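Type II 3-hydroxyacyl-CoA dehydrogenase (Thermus thermophilus, PDB 1UAY) probably catalyses the NAD-dependent oxidation of 3-hydroxyacyl-CoA to 3-ketoacyl-CoA in fatty acid beta-oxidation, using a Rossmann-type short-chain dehydrogenase fold. Local coordinates at residues V129-A134 with L218-N223; F68-A73 with W114-N119; G104-L109 with V156-P161. All blocks are in the same frame, centred on the assembly; numbering follows the deposited sequence.

Contact 1. Residues V129-A134 with L218-N223; sequences VIVNTA and LHILEN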
loop_
_atom_site.group_PDB
_atom_site.type_symbol
_atom_site.label_atom_id
_atom_site.label_comp_id
_atom_site.label_asym_id
_atom_site.label_seq_id
_atom_site.Cartn_x
_atom_site.Cartn_y
_atom_site.Cartn_z
ATOM N N VAL A 129 -5.202 -1.080 24.777
ATOM C CA VAL A 129 -5.138 -1.313 23.343
ATOM C C VAL A 129 -6.432 -0.830 22.707
ATOM O O VAL A 129 -7.524 -1.175 23.161
ATOM C CB VAL A 129 -4.958 -2.817 23.032
ATOM C CG1 VAL A 129 -4.844 -3.034 21.525
ATOM C CG2 VAL A 129 -3.723 -3.355 23.748
ATOM N N ILE A 130 -6.297 -0.020 21.663
ATOM C CA ILE A 130 -7.445 0.516 20.947
ATOM C C ILE A 130 -7.470 -0.094 19.551
ATOM O O ILE A 130 -6.522 0.049 18.779
ATOM C CB ILE A 130 -7.365 2.055 20.863
ATOM C CG1 ILE A 130 -7.326 2.636 22.282
ATOM C CG2 ILE A 130 -8.559 2.608 20.081
ATOM C CD1 ILE A 130 -7.190 4.144 22.344
ATOM N N VAL A 131 -8.552 -0.801 19.243
ATOM C CA VAL A 131 -8.707 -1.451 17.949
ATOM C C VAL A 131 -9.827 -0.782 17.172
ATOM O O VAL A 131 -10.982 -0.775 17.611
ATOM C CB VAL A 131 -9.051 -2.946 18.116
ATOM C CG1 VAL A 131 -9.119 -3.628 16.752
ATOM C CG2 VAL A 131 -8.014 -3.618 19.002
ATOM N N ASN A 132 -9.478 -0.204 16.029
ATOM C CA ASN A 132 -10.466 0.458 15.191
ATOM C C ASN A 132 -10.865 -0.454 14.046
ATOM O O ASN A 132 -10.169 -1.422 13.734
ATOM C CB ASN A 132 -9.913 1.777 14.649
ATOM C CG ASN A 132 -9.596 2.770 15.752
ATOM O OD1 ASN A 132 -10.248 2.780 16.795
ATOM N ND2 ASN A 132 -8.612 3.625 15.517
ATOM N N THR A 133 -11.994 -0.140 13.422
ATOM C CA THR A 133 -12.496 -0.940 12.323
ATOM C C THR A 133 -12.656 -0.100 11.070
ATOM O O THR A 133 -13.432 0.856 11.038
ATOM C CB THR A 133 -13.861 -1.565 12.680
ATOM O OG1 THR A 133 -13.762 -2.234 13.943
ATOM C CG2 THR A 133 -14.281 -2.573 11.620
ATOM N N ALA A 134 -11.897 -0.445 10.038
ATOM C CA ALA A 134 -11.993 0.262 8.773
ATOM C C ALA A 134 -12.788 -0.645 7.838
ATOM O O ALA A 134 -13.863 -1.126 8.204
ATOM C CB ALA A 134 -10.599 0.544 8.213
ATOM N N LEU A 218 -9.375 -10.335 19.556
ATOM C CA LEU A 218 -8.787 -10.891 20.770
ATOM C C LEU A 218 -7.310 -11.237 20.582
ATOM O O LEU A 218 -6.487 -11.098 21.480
ATOM C CB LEU A 218 -9.564 -12.151 21.154
ATOM C CG LEU A 218 -10.606 -11.875 22.239
ATOM C CD1 LEU A 218 -11.742 -10.992 21.726
ATOM C CD2 LEU A 218 -11.262 -13.149 22.773
ATOM N N HIS A 219 -6.908 -11.682 19.394
ATOM C CA HIS A 219 -5.497 -11.967 19.192
ATOM C C HIS A 219 -4.695 -10.673 19.259
ATOM O O HIS A 219 -3.601 -10.642 19.818
ATOM C CB HIS A 219 -5.225 -12.640 17.850
ATOM C CG HIS A 219 -3.772 -12.922 17.631
ATOM N ND1 HIS A 219 -3.065 -13.800 18.425
ATOM C CD2 HIS A 219 -2.868 -12.362 16.793
ATOM C CE1 HIS A 219 -1.788 -13.763 18.090
ATOM N NE2 HIS A 219 -1.640 -12.897 17.104
ATOM N N ILE A 220 -5.231 -9.603 18.684
ATOM C CA ILE A 220 -4.538 -8.322 18.720
ATOM C C ILE A 220 -4.297 -7.926 20.177
ATOM O O ILE A 220 -3.209 -7.479 20.538
ATOM C CB ILE A 220 -5.354 -7.229 17.997
ATOM C CG1 ILE A 220 -5.370 -7.520 16.493
ATOM C CG2 ILE A 220 -4.761 -5.850 18.282
ATOM C CD1 ILE A 220 -6.392 -6.724 15.715
ATOM N N LEU A 221 -5.305 -8.110 21.024
ATOM C CA LEU A 221 -5.156 -7.764 22.434
ATOM C C LEU A 221 -4.065 -8.584 23.119
ATOM O O LEU A 221 -3.385 -8.089 24.019
ATOM C CB LEU A 221 -6.483 -7.967 23.173
ATOM C CG LEU A 221 -7.637 -7.056 22.749
ATOM C CD1 LEU A 221 -8.882 -7.446 23.524
ATOM C CD2 LEU A 221 -7.281 -5.597 22.999
ATOM N N GLU A 222 -3.897 -9.831 22.690
ATOM C CA GLU A 222 -2.907 -10.727 23.282
ATOM C C GLU A 222 -1.514 -10.699 22.664
ATOM O O GLU A 222 -0.605 -11.353 23.174
ATOM C CB GLU A 222 -3.420 -12.170 23.242
ATOM C CG GLU A 222 -4.490 -12.493 24.264
ATOM C CD GLU A 222 -4.945 -13.936 24.183
ATOM O OE1 GLU A 222 -5.577 -14.417 25.147
ATOM O OE2 GLU A 222 -4.676 -14.590 23.152
ATOM N N ASN A 223 -1.338 -9.954 21.577
ATOM C CA ASN A 223 -0.037 -9.899 20.914
ATOM C C ASN A 223 0.544 -8.488 20.942
ATOM O O ASN A 223 0.209 -7.655 20.103
ATOM C CB ASN A 223 -0.167 -10.368 19.465
ATOM C CG ASN A 223 1.170 -10.736 18.858
ATOM O OD1 ASN A 223 2.201 -10.168 19.221
ATOM N ND2 ASN A 223 1.162 -11.679 17.923
#
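V129 and L221 make the tightest meeting here. Methyl CD2 of L221 lies 3.6 Å from CB of V129 and also touches CG1 of the same valine, at 3.8 Å from L221 CD2. The two side chains run obliquely past each other. Two residues on, V131 meets I220 tip to tip, with V131 CG2 4.0 Å from I220 CG2. That isoleucine methyl also faces V129, where I220 CG2 stands 4.3 Å from V129 CG1, so I220 lies against both valines. With CG1 of I220 anti to the carbonyl carbon (chi1 -69°), the branch methyl CG2 lies anti to the backbone N and points at the strand. V129 and V131 face the helix, and I130 between them faces the other way, onto L109 and M116 of helix 91-116. This is the layering of a Rossmann-type fold: strand 128-133 lies inside a parallel sheet with helices packed on both faces. The end of helix 210-222 packs on one face, running nearly antiparallel to the strand at 150°, with the segment axes 9.3 Å apart. Further out, V129 and V131 are held in the sheet by backbone hydrogen bonds to strand 67-72. L221 also packs on A69 of that strand, and I220 on V176 of strand 171-178. R172 NH1 bonds to I220 O near the end of the helix. Just after the helix, N223 ND2 bonds to E212 O of the second subunit. Within the helix, the H219 ring stacks on H219 of that subunit.

Contact 2. Residues F68-A73 with W114-N119; sequences FAVVSA and WAMREN
F68 meets M116 through its backbone: its carbonyl O lies 3.9 Å from M116 SD. The F68 ring leaves the other way, its CB directed away from the helix end, and it makes a cation-pi contact with R3. A69 likewise points its CB away from the helix end. V70 turns back toward M116, and its CG2 is 3.8 Å from M116 CE. In M116 the first torsion sets CG anti to the carbonyl carbon (chi1 -70°) and the next is extended, which carries SD to F68 O. The bend at chi3 (-74°) then turns CE toward V70. M116 has two modelled conformers; both contacts belong to the one described and are less certain for it. The two side chains pass obliquely. Strand 67-72 is an inner strand of the parallel Rossmann-type sheet, and helix 91-116 returns across it and ends over its first residues. V70 also packs on V108 and A112 of this helix. Farther along, A73 leaves the strand at the adenosine pocket, where its O is hydrogen-bonded to O5' of the ligand. At the helix end, a type I turn runs from M116 to N119, with N119 N bonded to M116 O at 2.9 Å. N119 ND2 then bonds to R127 O, near the start of strand 128-133.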
loop_
_atom_site.group_PDB
_atom_site.type_symbol
_atom_site.label_atom_id
_atom_site.label_comp_id
_atom_site.label_asym_id
_atom_site.label_seq_id
_atom_site.Cartn_x
_atom_site.Cartn_y
_atom_site.Cartn_z
ATOM N N PHE A 68 -8.957 -1.465 29.618
ATOM C CA PHE A 68 -7.817 -1.955 28.856
ATOM C C PHE A 68 -8.095 -2.090 27.361
ATOM O O PHE A 68 -7.294 -1.648 26.535
ATOM C CB PHE A 68 -7.377 -3.318 29.404
ATOM C CG PHE A 68 -6.137 -3.864 28.750
ATOM C CD1 PHE A 68 -4.879 -3.531 29.233
ATOM C CD2 PHE A 68 -6.230 -4.694 27.638
ATOM C CE1 PHE A 68 -3.725 -4.015 28.617
ATOM C CE2 PHE A 68 -5.083 -5.183 27.012
ATOM C CZ PHE A 68 -3.829 -4.843 27.505
ATOM N N ALA A 69 -9.226 -2.697 27.011
ATOM C CA ALA A 69 -9.564 -2.918 25.610
ATOM C C ALA A 69 -10.666 -2.015 25.100
ATOM O O ALA A 69 -11.739 -1.927 25.696
ATOM C CB ALA A 69 -9.962 -4.377 25.400
ATOM N N VAL A 70 -10.391 -1.342 23.989
ATOM C CA VAL A 70 -11.362 -0.461 23.363
ATOM C C VAL A 70 -11.493 -0.917 21.919
ATOM O O VAL A 70 -10.499 -1.012 21.195
ATOM C CB VAL A 70 -10.898 1.010 23.389
ATOM C CG1 VAL A 70 -11.942 1.896 22.725
ATOM C CG2 VAL A 70 -10.656 1.454 24.822
ATOM N N VAL A 71 -12.719 -1.222 21.512
ATOM C CA VAL A 71 -12.978 -1.668 20.151
ATOM C C VAL A 71 -14.012 -0.761 19.501
ATOM O O VAL A 71 -15.166 -0.712 19.944
ATOM C CB VAL A 71 -13.521 -3.115 20.132
ATOM C CG1 VAL A 71 -13.733 -3.572 18.696
ATOM C CG2 VAL A 71 -12.561 -4.046 20.859
ATOM N N SER A 72 -13.599 -0.025 18.472
ATOM C CA SER A 72 -14.517 0.853 17.747
ATOM C C SER A 72 -15.088 0.073 16.576
ATOM O O SER A 72 -14.397 -0.172 15.584
ATOM C CB SER A 72 -13.800 2.102 17.221
ATOM O OG SER A 72 -13.913 3.183 18.131
ATOM N N ALA A 73 -16.347 -0.324 16.693
ATOM C CA ALA A 73 -16.990 -1.084 15.632
ATOM C C ALA A 73 -18.306 -0.451 15.205
ATOM O O ALA A 73 -19.078 -1.054 14.462
ATOM C CB ALA A 73 -17.216 -2.520 16.084
ATOM N N TRP A 114 -7.224 9.225 26.696
ATOM C CA TRP A 114 -7.018 10.176 27.784
ATOM C C TRP A 114 -7.383 9.530 29.121
ATOM O O TRP A 114 -6.663 9.678 30.110
ATOM C CB TRP A 114 -7.857 11.444 27.548
ATOM C CG TRP A 114 -7.730 12.480 28.635
ATOM C CD1 TRP A 114 -8.649 12.769 29.604
ATOM C CD2 TRP A 114 -6.607 13.338 28.881
ATOM N NE1 TRP A 114 -8.168 13.751 30.438
ATOM C CE2 TRP A 114 -6.917 14.117 30.018
ATOM C CE3 TRP A 114 -5.369 13.522 28.252
ATOM C CZ2 TRP A 114 -6.031 15.069 30.541
ATOM C CZ3 TRP A 114 -4.488 14.467 28.773
ATOM C CH2 TRP A 114 -4.826 15.228 29.906
ATOM N N ALA A 115 -8.493 8.797 29.143
ATOM C CA ALA A 115 -8.955 8.139 30.363
ATOM C C ALA A 115 -8.064 6.988 30.830
ATOM O O ALA A 115 -8.008 6.686 32.025
ATOM C CB ALA A 115 -10.383 7.640 30.165
ATOM N N MET A 116 -7.367 6.352 29.891
ATOM C CA MET A 116 -6.500 5.216 30.203
ATOM C C MET A 116 -5.048 5.603 30.468
ATOM O O MET A 116 -4.257 4.770 30.909
ATOM C CB MET A 116 -6.495 4.213 29.039
ATOM C CG MET A 116 -7.785 3.437 28.815
ATOM S SD MET A 116 -7.549 2.056 27.660
ATOM C CE MET A 116 -7.434 2.930 26.103
ATOM N N ARG A 117 -4.704 6.862 30.222
ATOM C CA ARG A 117 -3.319 7.310 30.345
ATOM C C ARG A 117 -2.598 7.108 31.671
ATOM O O ARG A 117 -1.369 7.073 31.695
ATOM C CB ARG A 117 -3.208 8.774 29.916
ATOM C CG ARG A 117 -3.611 9.776 30.973
ATOM C CD ARG A 117 -3.591 11.186 30.409
ATOM N NE ARG A 117 -3.719 12.191 31.459
ATOM C CZ ARG A 117 -4.806 12.369 32.201
ATOM N NH1 ARG A 117 -5.881 11.613 32.009
ATOM N NH2 ARG A 117 -4.809 13.292 33.151
ATOM N N GLU A 118 -3.342 6.980 32.765
ATOM C CA GLU A 118 -2.718 6.771 34.068
ATOM C C GLU A 118 -2.914 5.342 34.573
ATOM O O GLU A 118 -2.659 5.043 35.739
ATOM C CB GLU A 118 -3.267 7.766 35.097
ATOM C CG GLU A 118 -3.060 9.228 34.720
ATOM C CD GLU A 118 -3.456 10.178 35.833
ATOM O OE1 GLU A 118 -4.379 9.840 36.598
ATOM O OE2 GLU A 118 -2.855 11.265 35.939
ATOM N N ASN A 119 -3.371 4.456 33.695
ATOM C CA ASN A 119 -3.570 3.059 34.070
ATOM C C ASN A 119 -2.258 2.415 34.494
ATOM O O ASN A 119 -1.216 2.661 33.888
ATOM C CB ASN A 119 -4.066 2.225 32.885
ATOM C CG ASN A 119 -5.542 2.382 32.602
ATOM O OD1 ASN A 119 -6.287 3.002 33.359
ATOM N ND2 ASN A 119 -5.975 1.793 31.496
#

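Contact 3. Residues G104-L109 with V156-P161; sequences GTFNVL and VALTLP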
loop_
_atom_site.group_PDB
_atom_site.type_symbol
_atom_site.label_atom_id
_atom_site.label_comp_id
_atom_site.label_asym_id
_atom_site.label_seq_id
_atom_site.Cartn_x
_atom_site.Cartn_y
_atom_site.Cartn_z
ATOM N N GLY A 104 -16.378 9.704 14.668
ATOM C CA GLY A 104 -16.780 8.871 15.791
ATOM C C GLY A 104 -15.619 8.026 16.294
ATOM O O GLY A 104 -15.407 7.893 17.499
ATOM N N THR A 105 -14.863 7.444 15.368
ATOM C CA THR A 105 -13.716 6.623 15.733
ATOM C C THR A 105 -12.644 7.471 16.414
ATOM O O THR A 105 -12.040 7.043 17.397
ATOM C CB THR A 105 -13.135 5.922 14.488
ATOM O OG1 THR A 105 -14.052 4.910 14.055
ATOM C CG2 THR A 105 -11.796 5.285 14.794
ATOM N N PHE A 106 -12.419 8.680 15.904
ATOM C CA PHE A 106 -11.427 9.569 16.499
ATOM C C PHE A 106 -11.890 10.002 17.889
ATOM O O PHE A 106 -11.090 10.109 18.823
ATOM C CB PHE A 106 -11.226 10.815 15.636
ATOM C CG PHE A 106 -10.215 11.775 16.198
ATOM C CD1 PHE A 106 -8.861 11.465 16.165
ATOM C CD2 PHE A 106 -10.616 12.972 16.787
ATOM C CE1 PHE A 106 -7.916 12.333 16.712
ATOM C CE2 PHE A 106 -9.676 13.846 17.337
ATOM C CZ PHE A 106 -8.326 13.522 17.299
ATOM N N ASN A 107 -13.190 10.245 18.016
ATOM C CA ASN A 107 -13.769 10.674 19.281
ATOM C C ASN A 107 -13.551 9.597 20.343
ATOM O O ASN A 107 -13.133 9.890 21.464
ATOM C CB ASN A 107 -15.265 10.960 19.080
ATOM C CG ASN A 107 -15.847 11.843 20.163
ATOM O OD1 ASN A 107 -15.156 12.687 20.734
ATOM N ND2 ASN A 107 -17.134 11.668 20.436
ATOM N N VAL A 108 -13.816 8.347 19.989
ATOM C CA VAL A 108 -13.630 7.246 20.923
ATOM C C VAL A 108 -12.150 7.087 21.274
ATOM O O VAL A 108 -11.790 6.894 22.437
ATOM C CB VAL A 108 -14.173 5.931 20.320
ATOM C CG1 VAL A 108 -13.767 4.738 21.178
ATOM C CG2 VAL A 108 -15.691 6.015 20.207
ATOM N N LEU A 109 -11.288 7.194 20.271
ATOM C CA LEU A 109 -9.860 7.041 20.500
ATOM C C LEU A 109 -9.279 8.091 21.444
ATOM O O LEU A 109 -8.580 7.751 22.403
ATOM C CB LEU A 109 -9.114 7.064 19.163
ATOM C CG LEU A 109 -7.606 6.809 19.219
ATOM C CD1 LEU A 109 -7.172 6.056 17.971
ATOM C CD2 LEU A 109 -6.862 8.122 19.360
ATOM N N VAL A 156 -7.909 4.344 8.468
ATOM C CA VAL A 156 -6.650 3.681 8.154
ATOM C C VAL A 156 -5.456 4.603 8.405
ATOM O O VAL A 156 -4.494 4.213 9.070
ATOM C CB VAL A 156 -6.623 3.221 6.678
ATOM C CG1 VAL A 156 -5.200 2.860 6.256
ATOM C CG2 VAL A 156 -7.545 2.025 6.499
ATOM N N ALA A 157 -5.527 5.827 7.888
ATOM C CA ALA A 157 -4.440 6.795 8.030
ATOM C C ALA A 157 -4.208 7.263 9.464
ATOM O O ALA A 157 -3.104 7.682 9.810
ATOM C CB ALA A 157 -4.700 7.993 7.123
ATOM N N LEU A 158 -5.247 7.198 10.289
ATOM C CA LEU A 158 -5.154 7.606 11.687
ATOM C C LEU A 158 -4.312 6.634 12.513
ATOM O O LEU A 158 -3.652 7.024 13.481
ATOM C CB LEU A 158 -6.564 7.682 12.285
ATOM C CG LEU A 158 -6.699 7.840 13.800
ATOM C CD1 LEU A 158 -6.092 9.168 14.226
ATOM C CD2 LEU A 158 -8.171 7.771 14.195
ATOM N N THR A 159 -4.319 5.370 12.108
ATOM C CA THR A 159 -3.621 4.328 12.847
ATOM C C THR A 159 -2.183 4.622 13.262
ATOM O O THR A 159 -1.856 4.571 14.448
ATOM C CB THR A 159 -3.622 2.994 12.072
ATOM O OG1 THR A 159 -4.908 2.779 11.481
ATOM C CG2 THR A 159 -3.323 1.837 13.017
ATOM N N LEU A 160 -1.324 4.928 12.294
ATOM C CA LEU A 160 0.082 5.165 12.601
ATOM C C LEU A 160 0.378 6.388 13.467
ATOM O O LEU A 160 1.057 6.269 14.485
ATOM C CB LEU A 160 0.905 5.215 11.311
ATOM C CG LEU A 160 2.421 5.202 11.539
ATOM C CD1 LEU A 160 2.835 3.922 12.266
ATOM C CD2 LEU A 160 3.133 5.317 10.202
ATOM N N PRO A 161 -0.107 7.581 13.080
ATOM C CA PRO A 161 0.194 8.731 13.942
ATOM C C PRO A 161 -0.338 8.549 15.364
ATOM O O PRO A 161 0.254 9.046 16.323
ATOM C CB PRO A 161 -0.447 9.911 13.200
ATOM C CG PRO A 161 -1.470 9.262 12.290
ATOM C CD PRO A 161 -0.783 8.009 11.845
#
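L158 places its CG anti to the backbone N (chi1 169°), and F106 does the same with its ring (chi1 180°). These torsions point the side chains at one another, and CD1 of L158 comes to the edge of the F106 ring, near its plane, with L158 CD1 4.1 Å from F106 CD1. The two side chains cross at about a right angle. The other methyl of L158 turns to L109 and T105. L158 CD2 lies 4.3 Å from L109 CD1 and 4.4 Å from T105 CG2. One leucine thus bears against three residues from two successive turns of helix 91-116. The helices run nearly parallel, at 23°, but their segment axes are 11.4 Å apart, so side chains rather than backbones bridge them. In the short-chain dehydrogenase fold both helices lie on the same side of the sheet, and L109 also packs on N132 of strand 128-133. The third subunit adds to the packing: its F94 stacks on the F106 ring, and H89 of that subunit meets it edge to face. The hydroxyls of T105 and T159 have partners outside this interface. T105 OG1 bonds to N101 O. T159 OG1 donates to V156 O at 2.8 Å and also bonds with T175 OG1. Between the two segments the contact is therefore purely apolar, resting on loose van der Waals contacts around L158.

Overall arrangement
All three contacts are buried, and apolar atoms make most of the touching. Contacts 1 and 2 join helix ends to neighbouring strands of one sheet, from opposite faces: helix 210-222 packs on one and helix 91-116 on the other. Contact 3 instead joins two helices on the face shared with contact 2, through helix 91-116. Contact 2 lies farthest out, about 14 Å from the contact centre to the chain centre, against about 10 Å for the other two. It alone brings a sulfur and a backbone carbonyl together. Contacts 1 and 2 are tied by strand bonding, V131 N to V70 O, while N132 packs on T105 of contact 3. Contacts 2 and 3 both touch the third subunit, and contacts 1 and 3 touch the second.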